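Local coordinates for D-3-phosphoglycerate dehydrogenase oxidoreductase protein (Ralstonia solanacearum, PDB 3GG9) that belongs to the D-isomer specific 2-hydroxyacid dehydrogenases and probably acts as an NAD-dependent phosphoglycerate dehydrogenase, at residues V157-G169 / F182-S194. Sequence-based numbering, arbitrary orientation.
Sequences VLKGQTLGIFGYG and FGMNVLVWGRENS
M184 lies between L158 and L163, and the places at which its chain touches them follow from its torsions. CG sits beside the backbone N and over the face of the L158 carbonyl, with M184 CG 3.5 Å from L158 O. The chain then bends at the sulfur (chi3 79°), which swings the methyl across: M184 CE comes to rest 3.8 Å from L163 CB, with the CD2 branch of L158 beside it. W116 of helix 109-123 touches both L158 and M184, joining this apolar cluster to that helix. L163 also runs alongside V186 on the same face, an in-register neighbour one strand over.

Five parallel bridges, from T162–N185 to F166–W189, define strands 162-166 and 185-189. Helix 170-181 links them into a right-handed beta-alpha-beta crossover of the Rossmann-type NAD-binding domain. G167 and G169, just past the first strand, fit the glycine-rich turn of that fold, with G169 as N-cap of the helix. The ladder of backbone bonds continues to G167, whose N donates to W189 O. At the other end, G160 N donates to G183 O at 2.8 Å.

Y168 crosses V188 at about a right angle, and Y168 CB touches V188 CG1 at 3.7 Å. S194 CB, in the first turn of helix 192-200, packs against Y168 CB at 3.9 Å, while the phenol OH is hydrogen-bonded to D201.

On the opposite face, the six-membered ring of W189 turns its edge toward the face of F166 in an offset edge-to-face pair, planes at 70° and the centroids of these two rings 5.6 Å apart; W189 CE3 lies 3.6 Å from F166 CE2. Farther back along that face, N185 ND2 donates nearly straight (167°) to T162 OG1, which lies in the amide plane.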
loop_
_atom_site.group_PDB
_atom_site.type_symbol
_atom_site.label_atom_id
_atom_site.label_comp_id
_atom_site.label_asym_id
_atom_site.label_seq_id
_atom_site.Cartn_x
_atom_site.Cartn_y
_atom_site.Cartn_z
ATOM N N VAL A 157 8.388 10.050 0.557
ATOM C CA VAL A 157 7.110 10.768 0.617
ATOM C C VAL A 157 6.692 11.048 -0.830
ATOM O O VAL A 157 7.548 11.219 -1.703
ATOM C CB VAL A 157 7.260 12.075 1.450
ATOM C CG1 VAL A 157 8.234 12.987 0.828
ATOM C CG2 VAL A 157 5.961 12.806 1.632
ATOM N N LEU A 158 5.383 11.047 -1.089
ATOM C CA LEU A 158 4.866 11.364 -2.415
ATOM C C LEU A 158 4.702 12.866 -2.602
ATOM O O LEU A 158 5.020 13.385 -3.672
ATOM C CB LEU A 158 3.536 10.654 -2.670
ATOM C CG LEU A 158 3.571 9.121 -2.648
ATOM C CD1 LEU A 158 2.146 8.586 -2.816
ATOM C CD2 LEU A 158 4.435 8.596 -3.751
ATOM N N LYS A 159 4.201 13.546 -1.575
ATOM C CA LYS A 159 3.978 15.004 -1.645
ATOM C C LYS A 159 5.158 15.741 -2.271
ATOM O O LYS A 159 6.276 15.597 -1.814
ATOM C CB LYS A 159 3.695 15.609 -0.262
ATOM C CG LYS A 159 3.364 17.119 -0.329
ATOM C CD LYS A 159 3.093 17.742 1.041
ATOM C CE LYS A 159 2.497 19.120 0.861
ATOM N NZ LYS A 159 2.323 19.845 2.139
ATOM N N GLY A 160 4.898 16.490 -3.341
ATOM C CA GLY A 160 5.909 17.347 -3.948
ATOM C C GLY A 160 6.813 16.641 -4.938
ATOM O O GLY A 160 7.706 17.263 -5.500
ATOM N N GLN A 161 6.588 15.339 -5.136
ATOM C CA GLN A 161 7.290 14.551 -6.139
ATOM C C GLN A 161 6.539 14.510 -7.463
ATOM O O GLN A 161 5.377 14.888 -7.557
ATOM C CB GLN A 161 7.489 13.124 -5.635
ATOM C CG GLN A 161 8.277 13.069 -4.361
ATOM C CD GLN A 161 9.747 12.967 -4.635
ATOM O OE1 GLN A 161 10.267 11.874 -4.871
ATOM N NE2 GLN A 161 10.435 14.111 -4.624
ATOM N N THR A 162 7.228 14.060 -8.498
ATOM C CA THR A 162 6.645 13.989 -9.829
ATOM C C THR A 162 6.096 12.606 -10.181
ATOM O O THR A 162 6.826 11.592 -10.182
ATOM C CB THR A 162 7.630 14.528 -10.916
ATOM O OG1 THR A 162 7.947 15.904 -10.642
ATOM C CG2 THR A 162 7.015 14.448 -12.300
ATOM N N LEU A 163 4.803 12.588 -10.483
ATOM C CA LEU A 163 4.094 11.417 -10.998
ATOM C C LEU A 163 3.922 11.502 -12.516
ATOM O O LEU A 163 3.217 12.387 -13.023
ATOM C CB LEU A 163 2.721 11.299 -10.327
ATOM C CG LEU A 163 1.784 10.177 -10.803
ATOM C CD1 LEU A 163 2.387 8.784 -10.543
ATOM C CD2 LEU A 163 0.368 10.297 -10.204
ATOM N N GLY A 164 4.583 10.592 -13.239
ATOM C CA GLY A 164 4.364 10.426 -14.673
ATOM C C GLY A 164 3.240 9.432 -14.975
ATOM O O GLY A 164 3.214 8.309 -14.451
ATOM N N ILE A 165 2.268 9.872 -15.764
ATOM C CA ILE A 165 1.175 9.009 -16.211
ATOM C C ILE A 165 1.311 8.791 -17.712
ATOM O O ILE A 165 1.112 9.716 -18.508
ATOM C CB ILE A 165 -0.224 9.590 -15.825
ATOM C CG1 ILE A 165 -0.357 9.756 -14.296
ATOM C CG2 ILE A 165 -1.346 8.752 -16.415
ATOM C CD1 ILE A 165 -0.192 8.452 -13.485
ATOM N N PHE A 166 1.677 7.567 -18.086
ATOM C CA PHE A 166 1.743 7.154 -19.488
ATOM C C PHE A 166 0.421 6.491 -19.935
ATOM O O PHE A 166 0.231 5.283 -19.757
ATOM C CB PHE A 166 2.957 6.216 -19.682
ATOM C CG PHE A 166 3.387 6.011 -21.128
ATOM C CD1 PHE A 166 4.623 5.424 -21.402
ATOM C CD2 PHE A 166 2.596 6.422 -22.213
ATOM C CE1 PHE A 166 5.051 5.210 -22.730
ATOM C CE2 PHE A 166 3.006 6.219 -23.537
ATOM C CZ PHE A 166 4.243 5.609 -23.798
ATOM N N GLY A 167 -0.470 7.288 -20.541
ATOM C CA GLY A 167 -1.793 6.821 -20.990
ATOM C C GLY A 167 -2.873 7.426 -20.125
ATOM O O GLY A 167 -2.855 7.295 -18.900
ATOM N N TYR A 168 -3.821 8.098 -20.749
ATOM C CA TYR A 168 -4.820 8.822 -19.990
ATOM C C TYR A 168 -6.234 8.369 -20.379
ATOM O O TYR A 168 -7.096 9.174 -20.739
ATOM C CB TYR A 168 -4.569 10.323 -20.153
ATOM C CG TYR A 168 -5.269 11.224 -19.137
ATOM C CD1 TYR A 168 -4.796 11.357 -17.822
ATOM C CD2 TYR A 168 -6.391 11.951 -19.506
ATOM C CE1 TYR A 168 -5.448 12.182 -16.902
ATOM C CE2 TYR A 168 -7.053 12.770 -18.596
ATOM C CZ TYR A 168 -6.573 12.886 -17.306
ATOM O OH TYR A 168 -7.244 13.710 -16.431
ATOM N N GLY A 169 -6.462 7.058 -20.281
ATOM C CA GLY A 169 -7.802 6.470 -20.428
ATOM C C GLY A 169 -8.502 6.583 -19.075
ATOM O O GLY A 169 -8.087 7.355 -18.236
ATOM N N PHE A 182 -2.562 13.655 -3.442
ATOM C CA PHE A 182 -1.389 13.522 -2.583
ATOM C C PHE A 182 -0.388 14.680 -2.682
ATOM O O PHE A 182 0.640 14.669 -1.994
ATOM C CB PHE A 182 -0.692 12.143 -2.780
ATOM C CG PHE A 182 -1.323 11.054 -1.941
ATOM C CD1 PHE A 182 -0.731 10.658 -0.746
ATOM C CD2 PHE A 182 -2.539 10.483 -2.297
ATOM C CE1 PHE A 182 -1.323 9.696 0.066
ATOM C CE2 PHE A 182 -3.150 9.506 -1.460
ATOM C CZ PHE A 182 -2.524 9.124 -0.285
ATOM N N GLY A 183 -0.696 15.682 -3.509
ATOM C CA GLY A 183 0.198 16.846 -3.676
ATOM C C GLY A 183 1.423 16.567 -4.557
ATOM O O GLY A 183 2.458 17.227 -4.411
ATOM N N MET A 184 1.302 15.602 -5.466
ATOM C CA MET A 184 2.362 15.269 -6.417
ATOM C C MET A 184 2.316 16.235 -7.617
ATOM O O MET A 184 1.290 16.873 -7.870
ATOM C CB MET A 184 2.252 13.811 -6.892
ATOM C CG MET A 184 2.311 12.746 -5.784
ATOM S SD MET A 184 2.460 11.062 -6.418
ATOM C CE MET A 184 4.220 10.987 -6.813
ATOM N N ASN A 185 3.451 16.382 -8.300
ATOM C CA ASN A 185 3.542 17.066 -9.597
ATOM C C ASN A 185 3.169 16.089 -10.716
ATOM O O ASN A 185 3.963 15.217 -11.090
ATOM C CB ASN A 185 4.968 17.642 -9.779
ATOM C CG ASN A 185 5.122 18.481 -11.045
ATOM O OD1 ASN A 185 4.267 19.305 -11.365
ATOM N ND2 ASN A 185 6.234 18.281 -11.765
ATOM N N VAL A 186 1.951 16.198 -11.230
ATOM C CA VAL A 186 1.464 15.215 -12.200
ATOM C C VAL A 186 1.711 15.644 -13.661
ATOM O O VAL A 186 1.269 16.731 -14.104
ATOM C CB VAL A 186 -0.027 14.833 -11.966
ATOM C CG1 VAL A 186 -0.444 13.704 -12.924
ATOM C CG2 VAL A 186 -0.278 14.413 -10.508
ATOM N N LEU A 187 2.427 14.783 -14.386
ATOM C CA LEU A 187 2.673 14.917 -15.824
ATOM C C LEU A 187 2.116 13.736 -16.596
ATOM O O LEU A 187 2.357 12.572 -16.248
ATOM C CB LEU A 187 4.173 15.030 -16.122
ATOM C CG LEU A 187 5.024 16.151 -15.520
ATOM C CD1 LEU A 187 6.501 15.899 -15.823
ATOM C CD2 LEU A 187 4.601 17.508 -16.054
ATOM N N VAL A 188 1.409 14.039 -17.682
ATOM C CA VAL A 188 0.762 13.027 -18.508
ATOM C C VAL A 188 1.433 12.979 -19.890
ATOM O O VAL A 188 1.862 14.002 -20.411
ATOM C CB VAL A 188 -0.775 13.292 -18.621
ATOM C CG1 VAL A 188 -1.449 12.261 -19.506
ATOM C CG2 VAL A 188 -1.421 13.267 -17.224
ATOM N N TRP A 189 1.552 11.783 -20.457
ATOM C CA TRP A 189 1.935 11.613 -21.856
ATOM C C TRP A 189 1.095 10.487 -22.496
ATOM O O TRP A 189 0.560 9.646 -21.799
ATOM C CB TRP A 189 3.446 11.361 -21.995
ATOM C CG TRP A 189 3.935 11.741 -23.382
ATOM C CD1 TRP A 189 4.185 13.005 -23.851
ATOM C CD2 TRP A 189 4.165 10.857 -24.476
ATOM N NE1 TRP A 189 4.568 12.954 -25.166
ATOM C CE2 TRP A 189 4.564 11.645 -25.575
ATOM C CE3 TRP A 189 4.078 9.470 -24.634
ATOM C CZ2 TRP A 189 4.879 11.092 -26.814
ATOM C CZ3 TRP A 189 4.383 8.915 -25.870
ATOM C CH2 TRP A 189 4.781 9.726 -26.944
ATOM N N GLY A 190 0.958 10.508 -23.819
ATOM C CA GLY A 190 0.202 9.492 -24.565
ATOM C C GLY A 190 -0.062 9.971 -25.975
ATOM O O GLY A 190 0.579 10.918 -26.438
ATOM N N ARG A 191 -1.014 9.324 -26.651
ATOM C CA ARG A 191 -1.490 9.724 -27.976
ATOM C C ARG A 191 -2.109 11.102 -27.860
ATOM O O ARG A 191 -2.419 11.537 -26.768
ATOM C CB ARG A 191 -2.628 8.804 -28.443
ATOM C CG ARG A 191 -2.261 7.366 -28.766
ATOM C CD ARG A 191 -3.545 6.527 -29.012
ATOM N NE ARG A 191 -4.374 6.403 -27.803
ATOM C CZ ARG A 191 -5.516 7.058 -27.584
ATOM N NH1 ARG A 191 -6.005 7.894 -28.493
ATOM N NH2 ARG A 191 -6.173 6.875 -26.446
ATOM N N GLU A 192 -2.316 11.755 -28.994
ATOM C CA GLU A 192 -2.867 13.103 -29.041
ATOM C C GLU A 192 -4.141 13.317 -28.245
ATOM O O GLU A 192 -4.252 14.327 -27.537
ATOM C CB GLU A 192 -3.101 13.522 -30.499
ATOM C CG GLU A 192 -3.816 14.857 -30.683
ATOM C CD GLU A 192 -3.078 16.048 -30.078
ATOM O OE1 GLU A 192 -1.837 16.001 -29.852
ATOM O OE2 GLU A 192 -3.755 17.066 -29.860
ATOM N N ASN A 193 -5.111 12.408 -28.374
ATOM C CA ASN A 193 -6.390 12.600 -27.667
ATOM C C ASN A 193 -6.272 12.447 -26.131
ATOM O O ASN A 193 -6.979 13.123 -25.410
ATOM C CB ASN A 193 -7.538 11.759 -28.262
ATOM C CG ASN A 193 -8.141 12.383 -29.546
ATOM O OD1 ASN A 193 -8.558 11.670 -30.446
ATOM N ND2 ASN A 193 -8.193 13.707 -29.610
ATOM N N SER A 194 -5.356 11.597 -25.654
ATOM C CA SER A 194 -5.004 11.534 -24.229
ATOM C C SER A 194 -4.456 12.878 -23.736
ATOM O O SER A 194 -4.843 13.357 -22.673
ATOM C CB SER A 194 -3.945 10.469 -23.969
ATOM O OG SER A 194 -4.471 9.160 -24.093
#